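Local structure of endoglucanase EG-II (Hypocrea jecorina, 3QR3) at residues R61-W66 with I101-N106; H105-W110 with I146-H151. The protein probably hydrolyses internal beta-1,4-glucosidic bonds of cellulose, as a family 5 endoglucanase with a TIM-barrel catalytic domain. One frame throughout, in Å; residues are numbered along the deposited sequence.

Contact 1 (R61-W66 with I101-N106); sequences RLPVGW and IVDIHN
Leu-62 N gives the shortest bond across the pair, 2.7 Å to Ile-101 O and nearly straight at 164°. Val-64 N to Asp-103 O (2.8 Å) and His-105 N to Val-64 O (2.9 Å) continue the pairing of two neighbouring parallel strands of the TIM barrel, while Asp-103 N to Leu-62 O is weak. On the face carrying Arg-61, Pro-63 and Asp-103, the guanidinium and carboxylate lie stacked, planes 15° apart. Arg-61 NH2 sits 3.2 Å from Asp-103 OD1, a salt bridge with no N-H aimed at the oxygen. CG of Arg-61 stands trans to its own N (chi1 -176°) on an extended chain, which lifts the guanidinium off the sheet and over the carboxylate of Asp-103; its NH1 bonds to Asn-9 and makes a salt bridge to Glu-260, and its NH2 bonds to Asn-148. A leucine replacing Arg-61 would probably leave Asp-103 and Glu-260 without their positive mate. Asp-103 OD2 takes His-105 ND1 at 2.7 Å on its syn lone pair. Leu-62, Val-64, Val-102 and Ile-104 fill the opposite, apolar face, covered by helices 80-95 and 122-136. The stacked guanidinium and the histidine bond together probably fix the rotation of the buried carboxylate.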
ATOM      1  N   ARG A  61       1.167   2.410  -5.311  1.00 19.08           N
ATOM      2  CA  ARG A  61       1.445   2.503  -3.894  1.00 14.18           C
ATOM      3  C   ARG A  61       2.941   2.720  -3.752  1.00 15.64           C
ATOM      4  O   ARG A  61       3.739   2.039  -4.411  1.00 16.76           O
ATOM      5  CB  ARG A  61       1.026   1.208  -3.212  1.00 11.59           C
ATOM      6  CG  ARG A  61       1.169   1.186  -1.701  1.00 15.92           C
ATOM      7  CD  ARG A  61       0.276   0.085  -1.170  1.00 18.32           C
ATOM      8  NE  ARG A  61       0.323  -0.139   0.275  1.00 18.07           N
ATOM      9  CZ  ARG A  61       1.143  -0.992   0.877  1.00 21.89           C
ATOM     10  NH1 ARG A  61       2.056  -1.667   0.175  1.00 16.66           N
ATOM     11  NH2 ARG A  61       1.065  -1.150   2.189  1.00 21.62           N
ATOM     12  N   LEU A  62       3.317   3.673  -2.903  1.00 14.37           N
ATOM     13  CA  LEU A  62       4.715   4.092  -2.787  1.00 17.45           C
ATOM     14  C   LEU A  62       5.212   3.897  -1.362  1.00 17.94           C
ATOM     15  O   LEU A  62       5.160   4.825  -0.537  1.00 14.24           O
ATOM     16  CB  LEU A  62       4.861   5.559  -3.199  1.00 19.89           C
ATOM     17  CG  LEU A  62       4.235   5.992  -4.535  1.00 26.99           C
ATOM     18  CD1 LEU A  62       4.521   7.471  -4.812  1.00 26.54           C
ATOM     19  CD2 LEU A  62       4.743   5.142  -5.690  1.00 19.87           C
ATOM     20  N   PRO A  63       5.688   2.683  -1.061  1.00 16.56           N
ATOM     21  CA  PRO A  63       6.155   2.330   0.280  1.00 16.26           C
ATOM     22  C   PRO A  63       7.354   3.158   0.671  1.00 18.59           C
ATOM     23  O   PRO A  63       8.255   3.343  -0.147  1.00 15.68           O
ATOM     24  CB  PRO A  63       6.589   0.868   0.127  1.00 21.30           C
ATOM     25  CG  PRO A  63       5.897   0.378  -1.062  1.00 16.10           C
ATOM     26  CD  PRO A  63       5.791   1.550  -1.989  1.00 17.51           C
ATOM     27  N   VAL A  64       7.370   3.643   1.910  1.00 15.85           N
ATOM     28  CA  VAL A  64       8.524   4.383   2.407  1.00 18.06           C
ATOM     29  C   VAL A  64       8.653   4.202   3.910  1.00 16.54           C
ATOM     30  O   VAL A  64       7.651   4.072   4.627  1.00 15.04           O
ATOM     31  CB  VAL A  64       8.451   5.881   2.048  1.00 14.74           C
ATOM     32  CG1 VAL A  64       7.159   6.480   2.565  1.00 15.74           C
ATOM     33  CG2 VAL A  64       9.677   6.628   2.621  1.00 12.55           C
ATOM     34  N   GLY A  65       9.891   4.173   4.383  1.00 15.75           N
ATOM     35  CA  GLY A  65      10.145   4.009   5.800  1.00 17.19           C
ATOM     36  C   GLY A  65       9.855   5.284   6.568  1.00 18.08           C
ATOM     37  O   GLY A  65      10.216   6.380   6.139  1.00 17.44           O
ATOM     38  N   TRP A  66       9.177   5.138   7.701  1.00 15.23           N
ATOM     39  CA  TRP A  66       8.966   6.247   8.630  1.00 19.11           C
ATOM     40  C   TRP A  66      10.304   6.929   8.944  1.00 17.56           C
ATOM     41  O   TRP A  66      10.426   8.150   8.855  1.00 18.80           O
ATOM     42  CB  TRP A  66       8.346   5.690   9.908  1.00 18.23           C
ATOM     43  CG  TRP A  66       7.922   6.672  10.945  1.00 14.63           C
ATOM     44  CD1 TRP A  66       8.113   8.028  10.955  1.00 13.36           C
ATOM     45  CD2 TRP A  66       7.247   6.350  12.160  1.00 16.06           C
ATOM     46  NE1 TRP A  66       7.570   8.570  12.106  1.00 15.50           N
ATOM     47  CE2 TRP A  66       7.046   7.555  12.866  1.00 16.02           C
ATOM     48  CE3 TRP A  66       6.800   5.149  12.727  1.00 16.61           C
ATOM     49  CZ2 TRP A  66       6.412   7.595  14.109  1.00 14.18           C
ATOM     50  CZ3 TRP A  66       6.171   5.191  13.959  1.00 16.89           C
ATOM     51  CH2 TRP A  66       5.980   6.408  14.635  1.00 14.18           C
ATOM     52  N   ILE A 101      -0.790   6.072  -3.388  1.00 16.52           N
ATOM     53  CA  ILE A 101      -0.855   5.695  -1.982  1.00 15.18           C
ATOM     54  C   ILE A 101       0.484   5.894  -1.290  1.00 19.12           C
ATOM     55  O   ILE A 101       1.490   5.247  -1.634  1.00 17.62           O
ATOM     56  CB  ILE A 101      -1.304   4.233  -1.793  1.00 15.79           C
ATOM     57  CG1 ILE A 101      -2.626   3.971  -2.506  1.00 17.50           C
ATOM     58  CG2 ILE A 101      -1.424   3.907  -0.301  1.00 18.81           C
ATOM     59  CD1 ILE A 101      -3.063   2.510  -2.465  1.00 16.25           C
ATOM     60  N   VAL A 102       0.497   6.812  -0.332  1.00 17.75           N
ATOM     61  CA  VAL A 102       1.663   7.025   0.514  1.00 16.95           C
ATOM     62  C   VAL A 102       1.593   5.972   1.608  1.00 17.71           C
ATOM     63  O   VAL A 102       0.660   5.962   2.408  1.00 18.35           O
ATOM     64  CB  VAL A 102       1.655   8.447   1.111  1.00 17.40           C
ATOM     65  CG1 VAL A 102       2.762   8.617   2.179  1.00 16.77           C
ATOM     66  CG2 VAL A 102       1.813   9.480   0.003  1.00 16.82           C
ATOM     67  N   ASP A 103       2.550   5.052   1.614  1.00 19.40           N
ATOM     68  CA  ASP A 103       2.498   3.901   2.523  1.00 18.81           C
ATOM     69  C   ASP A 103       3.668   3.925   3.488  1.00 16.59           C
ATOM     70  O   ASP A 103       4.823   3.805   3.073  1.00 18.97           O
ATOM     71  CB  ASP A 103       2.498   2.585   1.728  1.00 20.31           C
ATOM     72  CG  ASP A 103       3.087   1.415   2.512  1.00 26.95           C
ATOM     73  OD1 ASP A 103       2.688   1.207   3.676  1.00 23.80           O
ATOM     74  OD2 ASP A 103       3.945   0.687   1.954  1.00 28.09           O
ATOM     75  N   ILE A 104       3.371   4.095   4.773  1.00 17.93           N
ATOM     76  CA  ILE A 104       4.406   4.059   5.805  1.00 15.45           C
ATOM     77  C   ILE A 104       4.683   2.595   6.139  1.00 16.13           C
ATOM     78  O   ILE A 104       3.846   1.924   6.720  1.00 17.03           O
ATOM     79  CB  ILE A 104       3.973   4.848   7.056  1.00 20.09           C
ATOM     80  CG1 ILE A 104       3.648   6.295   6.676  1.00 19.59           C
ATOM     81  CG2 ILE A 104       5.081   4.852   8.103  1.00 18.02           C
ATOM     82  CD1 ILE A 104       4.842   7.056   6.098  1.00 15.24           C
ATOM     83  N   HIS A 105       5.852   2.097   5.744  1.00 14.54           N
ATOM     84  CA  HIS A 105       6.090   0.654   5.726  1.00 15.53           C
ATOM     85  C   HIS A 105       6.693   0.190   7.064  1.00 17.07           C
ATOM     86  O   HIS A 105       7.823  -0.293   7.106  1.00 19.32           O
ATOM     87  CB  HIS A 105       7.023   0.314   4.552  1.00 21.86           C
ATOM     88  CG  HIS A 105       6.714  -0.988   3.881  1.00 19.15           C
ATOM     89  ND1 HIS A 105       5.585  -1.181   3.107  1.00 24.03           N
ATOM     90  CD2 HIS A 105       7.389  -2.161   3.865  1.00 14.27           C
ATOM     91  CE1 HIS A 105       5.580  -2.421   2.646  1.00 21.37           C
ATOM     92  NE2 HIS A 105       6.666  -3.035   3.089  1.00 23.27           N
ATOM     93  N   ASN A 106       5.942   0.328   8.158  1.00 18.70           N
ATOM     94  CA  ASN A 106       6.543   0.147   9.483  1.00 16.69           C
ATOM     95  C   ASN A 106       5.954  -0.880  10.454  1.00 15.62           C
ATOM     96  O   ASN A 106       6.400  -0.970  11.594  1.00 17.02           O
ATOM     97  CB  ASN A 106       6.679   1.488  10.190  1.00 14.83           C
ATOM     98  CG  ASN A 106       7.954   2.202   9.829  1.00 17.95           C
ATOM     99  OD1 ASN A 106       8.908   2.213  10.602  1.00 17.02           O
ATOM    100  ND2 ASN A 106       7.983   2.805   8.647  1.00 16.24           N
TER

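Contact 2 (H105-W110 with I146-H151)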
ATOM      1  N   HIS A 105       5.852   2.097   5.744  1.00 14.54           N
ATOM      2  CA  HIS A 105       6.090   0.654   5.726  1.00 15.53           C
ATOM      3  C   HIS A 105       6.693   0.190   7.064  1.00 17.07           C
ATOM      4  O   HIS A 105       7.823  -0.293   7.106  1.00 19.32           O
ATOM      5  CB  HIS A 105       7.023   0.314   4.552  1.00 21.86           C
ATOM      6  CG  HIS A 105       6.714  -0.988   3.881  1.00 19.15           C
ATOM      7  ND1 HIS A 105       5.585  -1.181   3.107  1.00 24.03           N
ATOM      8  CD2 HIS A 105       7.389  -2.161   3.865  1.00 14.27           C
ATOM      9  CE1 HIS A 105       5.580  -2.421   2.646  1.00 21.37           C
ATOM     10  NE2 HIS A 105       6.666  -3.035   3.089  1.00 23.27           N
ATOM     11  N   ASN A 106       5.942   0.328   8.158  1.00 18.70           N
ATOM     12  CA  ASN A 106       6.543   0.147   9.483  1.00 16.69           C
ATOM     13  C   ASN A 106       5.954  -0.880  10.454  1.00 15.62           C
ATOM     14  O   ASN A 106       6.400  -0.970  11.594  1.00 17.02           O
ATOM     15  CB  ASN A 106       6.679   1.488  10.190  1.00 14.83           C
ATOM     16  CG  ASN A 106       7.954   2.202   9.829  1.00 17.95           C
ATOM     17  OD1 ASN A 106       8.908   2.213  10.602  1.00 17.02           O
ATOM     18  ND2 ASN A 106       7.983   2.805   8.647  1.00 16.24           N
ATOM     19  N   TYR A 107       4.961  -1.640  10.013  1.00 15.18           N
ATOM     20  CA  TYR A 107       4.417  -2.734  10.808  1.00 18.49           C
ATOM     21  C   TYR A 107       3.948  -2.266  12.190  1.00 19.66           C
ATOM     22  O   TYR A 107       4.030  -3.013  13.165  1.00 14.01           O
ATOM     23  CB  TYR A 107       5.459  -3.850  10.927  1.00 17.16           C
ATOM     24  CG  TYR A 107       5.983  -4.296   9.580  1.00 20.22           C
ATOM     25  CD1 TYR A 107       7.067  -3.659   8.993  1.00 18.30           C
ATOM     26  CD2 TYR A 107       5.377  -5.333   8.884  1.00 18.43           C
ATOM     27  CE1 TYR A 107       7.544  -4.049   7.756  1.00 21.21           C
ATOM     28  CE2 TYR A 107       5.853  -5.736   7.632  1.00 21.97           C
ATOM     29  CZ  TYR A 107       6.937  -5.086   7.084  1.00 22.16           C
ATOM     30  OH  TYR A 107       7.421  -5.462   5.855  1.00 20.73           O
ATOM     31  N   ALA A 108       3.467  -1.025  12.247  1.00 13.78           N
ATOM     32  CA  ALA A 108       2.928  -0.414  13.469  1.00 14.98           C
ATOM     33  C   ALA A 108       4.007  -0.225  14.525  1.00 18.22           C
ATOM     34  O   ALA A 108       3.716  -0.119  15.712  1.00 19.40           O
ATOM     35  CB  ALA A 108       1.751  -1.230  14.033  1.00 13.50           C
ATOM     36  N   ARG A 109       5.252  -0.159  14.077  1.00 16.71           N
ATOM     37  CA  ARG A 109       6.380  -0.160  14.985  1.00 20.68           C
ATOM     38  C   ARG A 109       7.447   0.856  14.598  1.00 19.49           C
ATOM     39  O   ARG A 109       7.533   1.293  13.452  1.00 17.25           O
ATOM     40  CB  ARG A 109       7.004  -1.558  15.033  1.00 16.03           C
ATOM     41  CG  ARG A 109       6.217  -2.574  15.857  1.00 17.91           C
ATOM     42  CD  ARG A 109       6.778  -3.983  15.631  1.00 17.15           C
ATOM     43  NE  ARG A 109       6.134  -4.990  16.477  1.00 16.59           N
ATOM     44  CZ  ARG A 109       4.914  -5.468  16.271  1.00 20.39           C
ATOM     45  NH1 ARG A 109       4.186  -5.025  15.248  1.00 19.04           N
ATOM     46  NH2 ARG A 109       4.420  -6.393  17.080  1.00 19.73           N
ATOM     47  N   TRP A 110       8.257   1.233  15.578  1.00 18.39           N
ATOM     48  CA  TRP A 110       9.467   1.994  15.320  1.00 20.66           C
ATOM     49  C   TRP A 110      10.591   1.303  16.080  1.00 20.04           C
ATOM     50  O   TRP A 110      10.582   1.273  17.313  1.00 17.76           O
ATOM     51  CB  TRP A 110       9.267   3.442  15.770  1.00 20.70           C
ATOM     52  CG  TRP A 110      10.500   4.325  15.825  1.00 20.12           C
ATOM     53  CD1 TRP A 110      11.466   4.340  16.800  1.00 26.77           C
ATOM     54  CD2 TRP A 110      10.849   5.369  14.902  1.00 19.09           C
ATOM     55  NE1 TRP A 110      12.405   5.314  16.526  1.00 20.83           N
ATOM     56  CE2 TRP A 110      12.048   5.958  15.368  1.00 23.43           C
ATOM     57  CE3 TRP A 110      10.267   5.859  13.723  1.00 19.38           C
ATOM     58  CZ2 TRP A 110      12.680   7.007  14.692  1.00 22.61           C
ATOM     59  CZ3 TRP A 110      10.897   6.902  13.051  1.00 19.18           C
ATOM     60  CH2 TRP A 110      12.098   7.459  13.535  1.00 20.13           C
ATOM     61  N   ILE A 146      -2.082   4.665   6.062  1.00 13.06           N
ATOM     62  CA  ILE A 146      -1.673   4.904   7.450  1.00 15.38           C
ATOM     63  C   ILE A 146      -0.513   4.043   7.945  1.00 15.42           C
ATOM     64  O   ILE A 146       0.427   4.551   8.569  1.00 17.63           O
ATOM     65  CB  ILE A 146      -2.893   4.772   8.392  1.00 15.00           C
ATOM     66  CG1 ILE A 146      -3.856   5.929   8.137  1.00 11.22           C
ATOM     67  CG2 ILE A 146      -2.462   4.753   9.855  1.00 15.89           C
ATOM     68  CD1 ILE A 146      -5.034   6.002   9.148  1.00 15.11           C
ATOM     69  N   MET A 147      -0.567   2.747   7.666  1.00 17.60           N
ATOM     70  CA  MET A 147       0.444   1.836   8.177  1.00 18.71           C
ATOM     71  C   MET A 147       0.436   0.502   7.450  1.00 20.62           C
ATOM     72  O   MET A 147      -0.610  -0.086   7.220  1.00 18.33           O
ATOM     73  CB  MET A 147       0.267   1.610   9.683  1.00 19.97           C
ATOM     74  CG  MET A 147       1.327   0.695  10.303  1.00 12.79           C
ATOM     75  SD  MET A 147       3.013   1.294  10.056  1.00 16.40           S
ATOM     76  CE  MET A 147       2.854   2.946  10.718  1.00 19.59           C
ATOM     77  N   ASN A 148       1.626   0.028   7.102  1.00 16.31           N
ATOM     78  CA  ASN A 148       1.772  -1.266   6.469  1.00 17.73           C
ATOM     79  C   ASN A 148       1.818  -2.385   7.515  1.00 17.53           C
ATOM     80  O   ASN A 148       2.638  -2.357   8.435  1.00 18.91           O
ATOM     81  CB  ASN A 148       3.055  -1.284   5.628  1.00 17.46           C
ATOM     82  CG  ASN A 148       3.253  -2.597   4.906  1.00 20.35           C
ATOM     83  OD1 ASN A 148       2.560  -2.886   3.938  1.00 18.01           O
ATOM     84  ND2 ASN A 148       4.214  -3.393   5.365  1.00 21.39           N
ATOM     85  N   GLU A 149       0.910  -3.344   7.382  1.00 14.63           N
ATOM     86  CA  GLU A 149       0.963  -4.619   8.110  1.00 16.10           C
ATOM     87  C   GLU A 149       1.197  -4.577   9.626  1.00 19.22           C
ATOM     88  O   GLU A 149       2.163  -5.171  10.126  1.00 16.27           O
ATOM     89  CB  GLU A 149       1.951  -5.577   7.427  1.00 15.73           C
ATOM     90  CG  GLU A 149       1.475  -5.946   6.031  1.00 16.41           C
ATOM     91  CD  GLU A 149       2.192  -7.128   5.426  1.00 24.04           C
ATOM     92  OE1 GLU A 149       3.157  -7.615   6.039  1.00 24.04           O
ATOM     93  OE2 GLU A 149       1.769  -7.573   4.331  1.00 24.51           O
ATOM     94  N   PRO A 150       0.296  -3.898  10.367  1.00 16.64           N
ATOM     95  CA  PRO A 150       0.315  -4.098  11.814  1.00 15.87           C
ATOM     96  C   PRO A 150       0.193  -5.579  12.104  1.00 19.09           C
ATOM     97  O   PRO A 150      -0.513  -6.290  11.376  1.00 17.11           O
ATOM     98  CB  PRO A 150      -0.961  -3.378  12.288  1.00 15.16           C
ATOM     99  CG  PRO A 150      -1.209  -2.325  11.237  1.00 18.32           C
ATOM    100  CD  PRO A 150      -0.813  -3.023   9.944  1.00 17.78           C
ATOM    101  N   HIS A 151       0.873  -6.037  13.149  1.00 13.65           N
ATOM    102  CA  HIS A 151       0.781  -7.428  13.566  1.00 17.91           C
ATOM    103  C   HIS A 151       1.099  -7.551  15.049  1.00 15.93           C
ATOM    104  O   HIS A 151       1.908  -6.794  15.585  1.00 17.85           O
ATOM    105  CB  HIS A 151       1.734  -8.305  12.755  1.00 18.68           C
ATOM    106  CG  HIS A 151       3.185  -7.967  12.947  1.00 18.34           C
ATOM    107  ND1 HIS A 151       3.965  -8.561  13.917  1.00 23.38           N
ATOM    108  CD2 HIS A 151       3.993  -7.098  12.294  1.00 16.84           C
ATOM    109  CE1 HIS A 151       5.194  -8.075  13.851  1.00 25.56           C
ATOM    110  NE2 HIS A 151       5.242  -7.191  12.869  1.00 22.42           N
TER
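Asn-148 and Tyr-107 bring together two loops at the C-terminal ends of neighbouring barrel strands, one holding a type I' turn (Asn-106 to Arg-109), the other the Asn-Glu-Pro sequence characteristic of family 5 cellulases. The Asn-148 amide is flanked by two rings. It lies almost flat against the imidazole of His-105, planes 17° apart, with ND2 3.2 Å from His-105 CE1, and the same ND2 comes over a face of the Tyr-107 phenol, 3.6 Å from Tyr-107 CZ, with the amide standing nearly upright to that ring. OD1 of Asn-148 is taken up by Arg-61. The backbones join only weakly here, Tyr-107 N to Asn-148 O at 2.9 Å. Met-147, bent at its second and third torsions, curls its sulfur toward the backbone of the turn, where Ala-108 N makes a weak bond of 3.2 Å to Met-147 SD. His-151 receives the far end of the turn: its CG sits between the backbone N and the carbonyl carbon (chi1 63°), which brings the ring against Arg-109, whose guanidinium stacks on it with planes 8° apart. This ring also stacks with Trp-186, and its NE2 bonds to Thr-19 O. The guanidinium is fixed in its own plane by two carbonyls: Arg-109 NH1 reaches Tyr-107 O at 2.9 Å, while His-151 O accepts from both Arg-109 NH1 (2.9 Å) and Arg-109 NH2 (3.0 Å).

Both contacts are buried, but contact 1 lies deeper, about 7 Å from the chain centre to its own centre, against about 11 Å for contact 2. Contact 1 joins strands 59-64 and 99-104 by parallel-strand hydrogen bonds, one of them weak, with a buried arginine-carboxylate pair on one face; contact 2 ties the loops beyond strands 99-104 and 142-145, mainly through flat groups stacked on one another and carbonyls gripped by arginine. The two share His-105 and Asn-106, and Asn-148 is one bridge between them: its N probably bonds to Ile-104 O, and its OD1 probably to Arg-61 NH2. Trp-66 and Trp-110, in segments 61-66 and 105-110, also meet edge-to-face.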